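Local coordinates for protein pullulanase (Bacillus acidopullulyticus, PDB 2WAN) that catalyses the hydrolysis of alpha-1,6-glucosidic linkages in pullulan, a debranching activity that probably extends to starch-derived branched glucans, at residues A396-V401 and A529-L534; D410-D415 and V611-V616; E424-N429 and P644-Y649; K535-S540 and I546-D551. One frame throughout, in Å; residues are numbered along the deposited sequence. Where two conformers were deposited one is given.

Contact 1 (A396-V401 and A529-L534); sequences ARAISV and ARITEL
Ile399 lies over the guanidinium group of Arg530 in a buried van der Waals contact, with no polar bond between the two segments, that joins the loop following strand 388-391 to the first turn and a half of helix 529-543. Ile399 CG1 sits 3.8 Å above the guanidinium plane of Arg530, displaced toward its rim, while Ile399 CD1 comes 3.5 Å from Arg530 NH1; the two side chains cross at about a right angle. Arg530 gets there through a first torsion that sets CG between the backbone N and the carbonyl carbon (chi1 61°) and a bend at chi3 (75°). Helix 529-543 belongs to the (beta/alpha)8 barrel of the catalytic part, whereas the loop comes from the antiparallel sheet of the carbohydrate-binding module 48 region, so the contact spans two parts of the fold. Arg530 NH1 also forms salt bridges to Glu493 and Glu499, and NH2 bonds to the carbonyl of Pro525. A leucine here would lack the guanidinium and would probably leave the two carboxylates without this cation and Ile399 without its flat partner. One helix position further on, Ile531 presents CD1 to the loop, 3.5 Å from Arg397 O and 4.3 Å from Ala398 CB.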
loop_
_atom_site.group_PDB
_atom_site.type_symbol
_atom_site.label_atom_id
_atom_site.label_comp_id
_atom_site.label_asym_id
_atom_site.label_seq_id
_atom_site.Cartn_x
_atom_site.Cartn_y
_atom_site.Cartn_z
ATOM N N ALA A 396 -1.507 1.448 22.339
ATOM C CA ALA A 396 -1.310 0.363 23.307
ATOM C C ALA A 396 -0.400 -0.715 22.712
ATOM O O ALA A 396 -0.523 -1.038 21.518
ATOM C CB ALA A 396 -2.668 -0.277 23.698
ATOM N N ARG A 397 0.460 -1.294 23.563
ATOM C CA ARG A 397 1.390 -2.341 23.152
ATOM C C ARG A 397 0.944 -3.742 23.544
ATOM O O ARG A 397 1.568 -4.722 23.126
ATOM C CB ARG A 397 2.789 -2.112 23.740
ATOM C CG ARG A 397 3.356 -0.704 23.587
ATOM C CD ARG A 397 3.191 -0.126 22.170
ATOM N NE ARG A 397 4.103 1.011 21.985
ATOM C CZ ARG A 397 4.099 1.809 20.921
ATOM N NH1 ARG A 397 3.220 1.630 19.945
ATOM N NH2 ARG A 397 4.989 2.789 20.824
ATOM N N ALA A 398 -0.089 -3.827 24.385
ATOM C CA ALA A 398 -0.681 -5.088 24.843
ATOM C C ALA A 398 -2.148 -4.792 25.213
ATOM O O ALA A 398 -2.538 -3.612 25.316
ATOM C CB ALA A 398 0.090 -5.636 26.040
ATOM N N ILE A 399 -2.943 -5.849 25.351
ATOM C CA ILE A 399 -4.397 -5.735 25.532
ATOM C C ILE A 399 -4.973 -6.801 26.472
ATOM O O ILE A 399 -4.336 -7.819 26.752
ATOM C CB ILE A 399 -5.147 -5.858 24.171
ATOM C CG1 ILE A 399 -4.668 -7.111 23.411
ATOM C CG2 ILE A 399 -5.017 -4.574 23.339
ATOM C CD1 ILE A 399 -5.533 -7.486 22.144
ATOM N N SER A 400 -6.195 -6.571 26.951
ATOM C CA SER A 400 -6.970 -7.654 27.523
ATOM C C SER A 400 -7.360 -8.570 26.365
ATOM O O SER A 400 -7.240 -8.167 25.193
ATOM C CB SER A 400 -8.232 -7.098 28.180
ATOM O OG SER A 400 -9.023 -6.431 27.215
ATOM N N VAL A 401 -7.839 -9.773 26.689
ATOM C CA VAL A 401 -8.362 -10.695 25.667
ATOM C C VAL A 401 -9.422 -9.956 24.850
ATOM O O VAL A 401 -10.314 -9.302 25.429
ATOM C CB VAL A 401 -8.952 -11.980 26.306
ATOM C CG1 VAL A 401 -9.511 -12.933 25.233
ATOM C CG2 VAL A 401 -7.877 -12.704 27.101
ATOM N N ALA A 529 2.517 -12.926 26.663
ATOM C CA ALA A 529 3.034 -14.111 25.948
ATOM C C ALA A 529 3.086 -13.863 24.444
ATOM O O ALA A 529 4.015 -14.310 23.771
ATOM C CB ALA A 529 2.208 -15.352 26.238
ATOM N N ARG A 530 2.093 -13.154 23.916
ATOM C CA ARG A 530 2.067 -12.868 22.468
ATOM C C ARG A 530 3.288 -12.051 22.017
ATOM O O ARG A 530 3.768 -12.221 20.891
ATOM C CB ARG A 530 0.790 -12.149 22.086
ATOM C CG ARG A 530 0.620 -10.796 22.785
ATOM C CD ARG A 530 -0.708 -10.192 22.375
ATOM N NE ARG A 530 -1.883 -10.810 23.015
ATOM C CZ ARG A 530 -3.120 -10.741 22.527
ATOM N NH1 ARG A 530 -3.372 -10.162 21.342
ATOM N NH2 ARG A 530 -4.115 -11.264 23.222
ATOM N N ILE A 531 3.780 -11.181 22.906
ATOM C CA ILE A 531 4.947 -10.340 22.606
ATOM C C ILE A 531 6.205 -11.206 22.594
ATOM O O ILE A 531 6.945 -11.219 21.602
ATOM C CB ILE A 531 5.080 -9.173 23.603
ATOM C CG1 ILE A 531 3.822 -8.291 23.552
ATOM C CG2 ILE A 531 6.354 -8.342 23.299
ATOM C CD1 ILE A 531 3.881 -7.036 24.473
ATOM N N THR A 532 6.427 -11.951 23.688
ATOM C CA THR A 532 7.607 -12.797 23.807
ATOM C C THR A 532 7.680 -13.841 22.688
ATOM O O THR A 532 8.748 -14.069 22.114
ATOM C CB THR A 532 7.621 -13.491 25.174
ATOM O OG1 THR A 532 7.627 -12.468 26.181
ATOM C CG2 THR A 532 8.872 -14.378 25.317
ATOM N N GLU A 533 6.535 -14.449 22.367
ATOM C CA GLU A 533 6.531 -15.533 21.390
ATOM C C GLU A 533 6.800 -15.065 19.978
ATOM O O GLU A 533 7.484 -15.756 19.241
ATOM C CB GLU A 533 5.251 -16.380 21.478
ATOM C CG GLU A 533 5.229 -17.168 22.826
ATOM C CD GLU A 533 3.891 -17.795 23.161
ATOM O OE1 GLU A 533 3.010 -17.843 22.284
ATOM O OE2 GLU A 533 3.711 -18.252 24.325
ATOM N N LEU A 534 6.296 -13.887 19.614
ATOM C CA LEU A 534 6.608 -13.340 18.294
ATOM C C LEU A 534 8.074 -12.936 18.227
ATOM O O LEU A 534 8.743 -13.168 17.213
ATOM C CB LEU A 534 5.671 -12.181 17.936
ATOM C CG LEU A 534 5.918 -11.466 16.585
ATOM C CD1 LEU A 534 5.983 -12.440 15.378
ATOM C CD2 LEU A 534 4.890 -10.373 16.328
#

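Contact 2 (D410-D415 and V611-V616); sequences DLKATD and VNEYHV
Glu613 reaches Leu411 by a folded side chain: CG lies anti to the backbone N (chi1 -175°), and a bend at chi2 (65°) then carries the carboxylate across to the loop. Leu411 receives it with several carbons at once: Leu411 CB is 3.5 Å from Glu613 OE2, and Leu411 CD1 is 3.7 Å from Glu613 OE1. These are van der Waals contacts of a carboxylate with CH groups; its charge is met by Lys535. Asp415 OD1 stands 4.1 Å from Glu613 OE2, with the carboxylate planes 28° apart, and that like-charge approach is probably eased by Lys535, which makes a salt bridge to each acid. A lysine in place of Glu613 would probably bring another positive charge up to Lys535 and cost it one of its two carboxylate mates. A water can donate to Glu613 OE2 (2.7 Å) and to Asp415 OD1 (2.9 Å), though other acceptors nearby compete for its two protons. On the loop side, Leu411 O takes two bonds, from Thr414 N at 3.0 Å and from Thr414 OG1 at 2.6 Å, the hydroxyl lying in the carbonyl plane on a lone pair. The loop, between strands 406-407 and 435-438, thus meets the last turn of helix 597-614, which leads into barrel strand 618-621, while Thr414 also touches helix 529-543.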
loop_
_atom_site.group_PDB
_atom_site.type_symbol
_atom_site.label_atom_id
_atom_site.label_comp_id
_atom_site.label_asym_id
_atom_site.label_seq_id
_atom_site.Cartn_x
_atom_site.Cartn_y
_atom_site.Cartn_z
ATOM N N ASP A 410 5.723 -3.800 31.094
ATOM C CA ASP A 410 7.171 -3.597 31.053
ATOM C C ASP A 410 7.726 -4.360 29.838
ATOM O O ASP A 410 7.900 -5.578 29.901
ATOM C CB ASP A 410 7.777 -4.161 32.335
ATOM C CG ASP A 410 9.288 -3.969 32.420
ATOM O OD1 ASP A 410 9.917 -3.500 31.439
ATOM O OD2 ASP A 410 9.837 -4.293 33.494
ATOM N N LEU A 411 8.007 -3.638 28.750
ATOM C CA LEU A 411 8.476 -4.281 27.506
ATOM C C LEU A 411 9.790 -5.029 27.695
ATOM O O LEU A 411 9.971 -6.079 27.121
ATOM C CB LEU A 411 8.592 -3.285 26.358
ATOM C CG LEU A 411 7.229 -2.840 25.810
ATOM C CD1 LEU A 411 7.421 -1.681 24.850
ATOM C CD2 LEU A 411 6.509 -4.006 25.141
ATOM N N LYS A 412 10.691 -4.505 28.528
ATOM C CA LYS A 412 11.968 -5.182 28.807
ATOM C C LYS A 412 11.770 -6.617 29.287
ATOM O O LYS A 412 12.444 -7.541 28.822
ATOM C CB LYS A 412 12.776 -4.404 29.858
ATOM C CG LYS A 412 13.329 -3.076 29.385
ATOM C CD LYS A 412 13.930 -3.167 28.001
ATOM C CE LYS A 412 12.931 -2.689 26.962
ATOM N NZ LYS A 412 13.555 -2.555 25.628
ATOM N N ALA A 413 10.828 -6.804 30.212
ATOM C CA ALA A 413 10.542 -8.100 30.805
ATOM C C ALA A 413 9.997 -9.091 29.783
ATOM O O ALA A 413 10.043 -10.297 30.011
ATOM C CB ALA A 413 9.568 -7.954 31.967
ATOM N N THR A 414 9.475 -8.577 28.665
ATOM C CA THR A 414 8.967 -9.474 27.596
ATOM C C THR A 414 10.055 -10.052 26.696
ATOM O O THR A 414 9.780 -10.970 25.915
ATOM C CB THR A 414 7.896 -8.791 26.696
ATOM O OG1 THR A 414 8.514 -7.813 25.845
ATOM C CG2 THR A 414 6.857 -8.080 27.555
ATOM N N ASP A 415 11.275 -9.507 26.756
ATOM C CA ASP A 415 12.329 -9.976 25.863
ATOM C C ASP A 415 12.692 -11.409 26.209
ATOM O O ASP A 415 12.879 -11.740 27.393
ATOM C CB ASP A 415 13.595 -9.116 26.004
ATOM C CG ASP A 415 13.449 -7.714 25.459
ATOM O OD1 ASP A 415 12.483 -7.393 24.740
ATOM O OD2 ASP A 415 14.353 -6.898 25.761
ATOM N N VAL A 611 9.994 -2.059 14.064
ATOM C CA VAL A 611 11.427 -2.269 13.831
ATOM C C VAL A 611 12.220 -2.202 15.145
ATOM O O VAL A 611 13.059 -3.057 15.423
ATOM C CB VAL A 611 11.976 -1.242 12.819
ATOM C CG1 VAL A 611 13.523 -1.279 12.804
ATOM C CG2 VAL A 611 11.381 -1.540 11.410
ATOM N N ASN A 612 11.971 -1.171 15.949
ATOM C CA ASN A 612 12.765 -0.982 17.166
ATOM C C ASN A 612 12.513 -2.059 18.228
ATOM O O ASN A 612 13.465 -2.607 18.793
ATOM C CB ASN A 612 12.539 0.413 17.742
ATOM C CG ASN A 612 13.199 1.524 16.912
ATOM O OD1 ASN A 612 14.276 1.351 16.312
ATOM N ND2 ASN A 612 12.546 2.686 16.888
ATOM N N GLU A 613 11.243 -2.391 18.476
ATOM C CA GLU A 613 10.908 -3.329 19.550
ATOM C C GLU A 613 11.040 -4.799 19.144
ATOM O O GLU A 613 11.497 -5.650 19.952
ATOM C CB GLU A 613 9.483 -3.053 20.071
ATOM C CG GLU A 613 9.047 -3.875 21.259
ATOM C CD GLU A 613 9.856 -3.576 22.535
ATOM O OE1 GLU A 613 10.348 -2.427 22.687
ATOM O OE2 GLU A 613 9.989 -4.495 23.370
ATOM N N TYR A 614 10.638 -5.108 17.904
ATOM C CA TYR A 614 10.608 -6.503 17.433
ATOM C C TYR A 614 11.724 -6.885 16.459
ATOM O O TYR A 614 11.865 -8.050 16.152
ATOM C CB TYR A 614 9.235 -6.865 16.830
ATOM C CG TYR A 614 8.089 -6.887 17.841
ATOM C CD1 TYR A 614 7.637 -8.098 18.406
ATOM C CD2 TYR A 614 7.454 -5.700 18.227
ATOM C CE1 TYR A 614 6.587 -8.111 19.341
ATOM C CE2 TYR A 614 6.401 -5.708 19.150
ATOM C CZ TYR A 614 5.982 -6.920 19.695
ATOM O OH TYR A 614 4.936 -6.924 20.574
ATOM N N HIS A 615 12.528 -5.924 16.013
ATOM C CA HIS A 615 13.705 -6.210 15.152
ATOM C C HIS A 615 13.262 -6.789 13.798
ATOM O O HIS A 615 13.942 -7.630 13.212
ATOM C CB HIS A 615 14.750 -7.135 15.811
ATOM C CG HIS A 615 15.246 -6.676 17.159
ATOM N ND1 HIS A 615 16.108 -7.437 17.918
ATOM C CD2 HIS A 615 14.972 -5.571 17.900
ATOM C CE1 HIS A 615 16.367 -6.813 19.058
ATOM N NE2 HIS A 615 15.691 -5.683 19.074
ATOM N N VAL A 616 12.110 -6.331 13.330
ATOM C CA VAL A 616 11.668 -6.764 12.004
ATOM C C VAL A 616 12.492 -6.059 10.933
ATOM O O VAL A 616 13.048 -4.964 11.141
ATOM C CB VAL A 616 10.138 -6.663 11.778
ATOM C CG1 VAL A 616 9.387 -7.632 12.725
ATOM C CG2 VAL A 616 9.642 -5.213 11.911
HETATM O O HOH W 1 12.440 -4.541 24.535
#

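Contact 3 (E424-N429 and P644-Y649); sequences EQTPAN and PGIVLY
The backbones of Thr426 and Gly645 pass with their CA atoms 4.8 Å apart, close enough for Pro427 O to lie 3.6 Å from Gly645 CA. Neither segment has regular structure at this point, and strand 647-650 starts two residues beyond the glycine. The closeness depends on Gly645 having no side chain: a beta carbon modelled there would fall 2.9 Å from Thr426 CB, well inside van der Waals contact. Facing it, Thr426 lays its carbon side against the Gly645 peptide, CB 3.5 Å from Gly645 O, and the methyl CG2 of Thr426 goes on to meet Ile646 CG1 at 4.2 Å. The first torsion sorts the two branches, setting CG2 anti to the carbonyl carbon and the hydroxyl OG1 between the backbone N and that carbon (chi1 44°). OG1 is hydrogen-bonded to the side-chain amide of Asn643, whose oxygen in turn takes the N-H of Gly645, so one residue ties the threonine and the glycine together. A water completes the link between the main chains, donating to Pro427 O at 2.7 Å and to Gly645 O at 2.9 Å. It gives these two carbonyls, which cannot bond each other, a shared donor. Pro427 also packs on Asp432 and Glu433, and so connects this loop to the approach to strand 435-438. Both segments run into parallel strands at their N-terminal ends, the first and fifth of the (beta/alpha)8 barrel, so the contact belongs to the bottom of the barrel, opposite the C-terminal strand ends where active sites of this fold lie.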
loop_
_atom_site.group_PDB
_atom_site.type_symbol
_atom_site.label_atom_id
_atom_site.label_comp_id
_atom_site.label_asym_id
_atom_site.label_seq_id
_atom_site.Cartn_x
_atom_site.Cartn_y
_atom_site.Cartn_z
ATOM N N GLU A 424 20.133 -8.316 13.066
ATOM C CA GLU A 424 19.276 -8.017 11.909
ATOM C C GLU A 424 19.700 -8.746 10.636
ATOM O O GLU A 424 20.892 -9.026 10.412
ATOM C CB GLU A 424 19.200 -6.503 11.656
ATOM C CG GLU A 424 20.551 -5.801 11.450
ATOM C CD GLU A 424 21.234 -5.355 12.756
ATOM O OE1 GLU A 424 20.855 -5.813 13.866
ATOM O OE2 GLU A 424 22.171 -4.537 12.664
ATOM N N GLN A 425 18.698 -9.040 9.811
ATOM C CA GLN A 425 18.897 -9.704 8.538
ATOM C C GLN A 425 18.413 -8.793 7.403
ATOM O O GLN A 425 17.313 -8.957 6.857
ATOM C CB GLN A 425 18.190 -11.060 8.531
ATOM C CG GLN A 425 18.830 -12.104 9.427
ATOM C CD GLN A 425 20.269 -12.409 9.059
ATOM O OE1 GLN A 425 21.146 -12.452 9.927
ATOM N NE2 GLN A 425 20.521 -12.614 7.773
ATOM N N THR A 426 19.244 -7.803 7.098
ATOM C CA THR A 426 18.952 -6.780 6.100
ATOM C C THR A 426 20.145 -6.752 5.156
ATOM O O THR A 426 21.241 -6.339 5.552
ATOM C CB THR A 426 18.778 -5.393 6.759
ATOM O OG1 THR A 426 19.815 -5.190 7.739
ATOM C CG2 THR A 426 17.428 -5.303 7.484
ATOM N N PRO A 427 19.957 -7.215 3.910
ATOM C CA PRO A 427 21.092 -7.261 2.988
ATOM C C PRO A 427 21.425 -5.888 2.392
ATOM O O PRO A 427 20.737 -4.903 2.675
ATOM C CB PRO A 427 20.600 -8.203 1.895
ATOM C CG PRO A 427 19.152 -7.899 1.821
ATOM C CD PRO A 427 18.727 -7.727 3.273
ATOM N N ALA A 428 22.475 -5.839 1.567
ATOM C CA ALA A 428 22.940 -4.561 0.989
ATOM C C ALA A 428 21.893 -3.897 0.095
ATOM O O ALA A 428 21.802 -2.668 0.045
ATOM C CB ALA A 428 24.255 -4.758 0.237
ATOM N N ASN A 429 21.096 -4.709 -0.600
ATOM C CA ASN A 429 20.126 -4.194 -1.554
ATOM C C ASN A 429 18.917 -5.129 -1.579
ATOM O O ASN A 429 19.086 -6.324 -1.373
ATOM C CB ASN A 429 20.750 -4.112 -2.957
ATOM C CG ASN A 429 19.901 -3.316 -3.918
ATOM O OD1 ASN A 429 18.928 -3.827 -4.506
ATOM N ND2 ASN A 429 20.230 -2.030 -4.056
ATOM N N PRO A 644 19.835 1.271 6.575
ATOM C CA PRO A 644 19.615 1.431 5.129
ATOM C C PRO A 644 19.243 0.133 4.422
ATOM O O PRO A 644 18.783 0.182 3.290
ATOM C CB PRO A 644 20.967 1.956 4.606
ATOM C CG PRO A 644 21.945 1.646 5.661
ATOM C CD PRO A 644 21.206 1.657 6.969
ATOM N N GLY A 645 19.455 -1.010 5.085
ATOM C CA GLY A 645 19.118 -2.310 4.501
ATOM C C GLY A 645 17.661 -2.735 4.657
ATOM O O GLY A 645 17.263 -3.759 4.094
ATOM N N ILE A 646 16.857 -1.969 5.405
ATOM C CA ILE A 646 15.439 -2.327 5.564
ATOM C C ILE A 646 14.753 -2.342 4.182
ATOM O O ILE A 646 14.959 -1.439 3.368
ATOM C CB ILE A 646 14.725 -1.398 6.584
ATOM C CG1 ILE A 646 15.230 -1.726 7.998
ATOM C CG2 ILE A 646 13.199 -1.579 6.521
ATOM C CD1 ILE A 646 14.738 -0.778 9.124
ATOM N N VAL A 647 13.960 -3.379 3.920
ATOM C CA VAL A 647 13.319 -3.561 2.602
ATOM C C VAL A 647 11.833 -3.266 2.711
ATOM O O VAL A 647 11.154 -3.795 3.599
ATOM C CB VAL A 647 13.534 -4.992 2.067
ATOM C CG1 VAL A 647 12.845 -5.181 0.696
ATOM C CG2 VAL A 647 15.028 -5.298 1.965
ATOM N N LEU A 648 11.348 -2.404 1.819
ATOM C CA LEU A 648 9.990 -1.888 1.870
ATOM C C LEU A 648 9.342 -2.021 0.506
ATOM O O LEU A 648 9.939 -1.619 -0.497
ATOM C CB LEU A 648 10.001 -0.407 2.273
ATOM C CG LEU A 648 10.781 -0.103 3.551
ATOM C CD1 LEU A 648 11.074 1.403 3.649
ATOM C CD2 LEU A 648 10.036 -0.630 4.786
ATOM N N TYR A 649 8.133 -2.568 0.462
ATOM C CA TYR A 649 7.449 -2.761 -0.838
ATOM C C TYR A 649 5.963 -2.991 -0.603
ATOM O O TYR A 649 5.518 -3.143 0.548
ATOM C CB TYR A 649 8.081 -3.939 -1.626
ATOM C CG TYR A 649 8.119 -5.194 -0.802
ATOM C CD1 TYR A 649 9.155 -5.415 0.126
ATOM C CD2 TYR A 649 7.090 -6.137 -0.894
ATOM C CE1 TYR A 649 9.179 -6.559 0.931
ATOM C CE2 TYR A 649 7.095 -7.280 -0.096
ATOM C CZ TYR A 649 8.136 -7.488 0.817
ATOM O OH TYR A 649 8.135 -8.618 1.612
HETATM O O HOH W 2 18.423 -4.083 1.507
#

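Contact 4 (K535-S540 and I546-D551); sequences KQLIQS and IGVNMD
Three oxygens grip Lys535 NZ, the carboxylates of Glu613 and Asp415 through salt bridges and Thr414 OG1 through a hydrogen bond, and they hold the helix turn that carries Leu537 and Ile538 onto Val548 of the following strand. The contact itself is wholly apolar and buried. Val548 points toward the helix and uses one branch for both neighbours: Val548 CG2 is 4.2 Å from Ile538 CG1 and 4.3 Å from Leu537 CD2. With chi1 at 176°, Val548 CG1 lies anti to the backbone N and CG2 beside it, which directs the second methyl at the pair. Ile538 meets Val548 at about a right angle, and the CA atoms of these two residues are 6.6 Å apart. Helix 529-543 links parallel barrel strands 485-488 and 547-552, so this is the packing of a beta-alpha-beta crossover on the outside of the (beta/alpha)8 barrel. Val548 also touches Leu488 of the preceding strand, and Ile538 CD1 packs on the end of helix 597-614, against Tyr614 O and, just beyond the helix, Val616 CG1. The opposite side of the strand is polar: Asn549 ND2 bonds to Tyr649 OH, and Asp551 forms a salt bridge to Arg620 and is hydrogen-bonded to Tyr509.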
loop_
_atom_site.group_PDB
_atom_site.type_symbol
_atom_site.label_atom_id
_atom_site.label_comp_id
_atom_site.label_asym_id
_atom_site.label_seq_id
_atom_site.Cartn_x
_atom_site.Cartn_y
_atom_site.Cartn_z
ATOM N N LYS A 535 8.583 -12.359 19.314
ATOM C CA LYS A 535 10.024 -12.079 19.355
ATOM C C LYS A 535 10.827 -13.366 19.195
ATOM O O LYS A 535 11.861 -13.352 18.534
ATOM C CB LYS A 535 10.431 -11.346 20.651
ATOM C CG LYS A 535 9.929 -9.922 20.729
ATOM C CD LYS A 535 10.273 -9.277 22.093
ATOM C CE LYS A 535 9.832 -7.814 22.086
ATOM N NZ LYS A 535 9.919 -7.212 23.462
ATOM N N GLN A 536 10.366 -14.474 19.802
ATOM C CA GLN A 536 11.080 -15.748 19.676
ATOM C C GLN A 536 11.059 -16.251 18.244
ATOM O O GLN A 536 12.051 -16.795 17.778
ATOM C CB GLN A 536 10.513 -16.800 20.638
ATOM C CG GLN A 536 10.852 -16.470 22.087
ATOM C CD GLN A 536 10.175 -17.409 23.073
ATOM O OE1 GLN A 536 8.970 -17.339 23.296
ATOM N NE2 GLN A 536 10.962 -18.276 23.684
ATOM N N LEU A 537 9.933 -16.062 17.550
ATOM C CA LEU A 537 9.874 -16.398 16.106
ATOM C C LEU A 537 10.967 -15.638 15.327
ATOM O O LEU A 537 11.744 -16.228 14.557
ATOM C CB LEU A 537 8.489 -16.092 15.524
ATOM C CG LEU A 537 8.249 -16.293 14.011
ATOM C CD1 LEU A 537 6.750 -16.452 13.732
ATOM C CD2 LEU A 537 8.763 -15.124 13.155
ATOM N N ILE A 538 11.000 -14.326 15.526
ATOM C CA ILE A 538 11.962 -13.450 14.843
ATOM C C ILE A 538 13.401 -13.820 15.222
ATOM O O ILE A 538 14.267 -13.941 14.352
ATOM C CB ILE A 538 11.632 -11.975 15.154
ATOM C CG1 ILE A 538 10.268 -11.623 14.553
ATOM C CG2 ILE A 538 12.754 -11.004 14.658
ATOM C CD1 ILE A 538 9.629 -10.375 15.193
ATOM N N GLN A 539 13.639 -14.023 16.511
ATOM C CA GLN A 539 14.957 -14.448 16.994
ATOM C C GLN A 539 15.430 -15.738 16.322
ATOM O O GLN A 539 16.609 -15.855 15.903
ATOM C CB GLN A 539 14.905 -14.618 18.518
ATOM C CG GLN A 539 16.201 -15.005 19.179
ATOM C CD GLN A 539 16.038 -15.110 20.690
ATOM O OE1 GLN A 539 15.033 -15.647 21.196
ATOM N NE2 GLN A 539 17.027 -14.622 21.414
ATOM N N SER A 540 14.517 -16.702 16.220
ATOM C CA SER A 540 14.813 -18.015 15.648
ATOM C C SER A 540 15.216 -17.911 14.186
ATOM O O SER A 540 16.189 -18.519 13.758
ATOM C CB SER A 540 13.592 -18.943 15.749
ATOM O OG SER A 540 13.865 -20.203 15.148
ATOM N N ILE A 546 17.747 -15.791 8.354
ATOM C CA ILE A 546 16.502 -15.521 7.627
ATOM C C ILE A 546 15.848 -14.280 8.245
ATOM O O ILE A 546 15.664 -14.201 9.460
ATOM C CB ILE A 546 15.524 -16.737 7.671
ATOM C CG1 ILE A 546 16.116 -17.908 6.877
ATOM C CG2 ILE A 546 14.134 -16.369 7.071
ATOM C CD1 ILE A 546 15.337 -19.243 7.099
ATOM N N GLY A 547 15.497 -13.326 7.392
ATOM C CA GLY A 547 14.838 -12.094 7.810
ATOM C C GLY A 547 13.336 -12.233 7.911
ATOM O O GLY A 547 12.759 -13.212 7.437
ATOM N N VAL A 548 12.705 -11.230 8.519
ATOM C CA VAL A 548 11.237 -11.206 8.649
ATOM C C VAL A 548 10.677 -9.881 8.138
ATOM O O VAL A 548 10.998 -8.807 8.671
ATOM C CB VAL A 548 10.793 -11.376 10.117
ATOM C CG1 VAL A 548 9.247 -11.252 10.237
ATOM C CG2 VAL A 548 11.263 -12.719 10.660
ATOM N N ASN A 549 9.826 -9.970 7.117
ATOM C CA ASN A 549 9.077 -8.822 6.614
ATOM C C ASN A 549 7.619 -8.955 7.047
ATOM O O ASN A 549 6.997 -9.993 6.815
ATOM C CB ASN A 549 9.129 -8.760 5.073
ATOM C CG ASN A 549 10.529 -8.469 4.526
ATOM O OD1 ASN A 549 11.441 -8.111 5.269
ATOM N ND2 ASN A 549 10.698 -8.639 3.212
ATOM N N MET A 550 7.063 -7.921 7.661
ATOM C CA MET A 550 5.650 -7.982 8.054
ATOM C C MET A 550 4.719 -7.456 6.978
ATOM O O MET A 550 4.874 -6.324 6.537
ATOM C CB MET A 550 5.432 -7.195 9.354
ATOM C CG MET A 550 5.875 -7.962 10.603
ATOM S SD MET A 550 5.766 -6.928 12.112
ATOM C CE MET A 550 4.005 -6.549 12.181
ATOM N N ASP A 551 3.732 -8.265 6.596
ATOM C CA ASP A 551 2.547 -7.755 5.856
ATOM C C ASP A 551 1.778 -6.841 6.820
ATOM O O ASP A 551 1.405 -7.271 7.912
ATOM C CB ASP A 551 1.692 -8.953 5.438
ATOM C CG ASP A 551 0.587 -8.605 4.460
ATOM O OD1 ASP A 551 0.173 -7.431 4.362
ATOM O OD2 ASP A 551 0.133 -9.540 3.764
#

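Overall arrangement
Contacts 1, 2 and 4 lie on one flank of the catalytic barrel and contact 3 at its bottom. The centres of contacts 1 and 2 are about 11 Å apart. Those of contacts 2 and 4 are about 12 Å apart. Contacts 1 and 3 are the most distant of these, with centres about 26 Å apart. Contacts 1 and 4 share helix 529-543, and contacts 3 and 4 both reach the eight-stranded barrel sheet. Along the chain, 396-401, 410-415 and 424-429 come first, and their partners follow in the same order; contact 4 is nested within the loops closed by contacts 2 and 3. The segment leading from the antiparallel sheet into the barrel is thus laid successively against helix 529-543, the end of helix 597-614 and the turn that leads into strand 647-650.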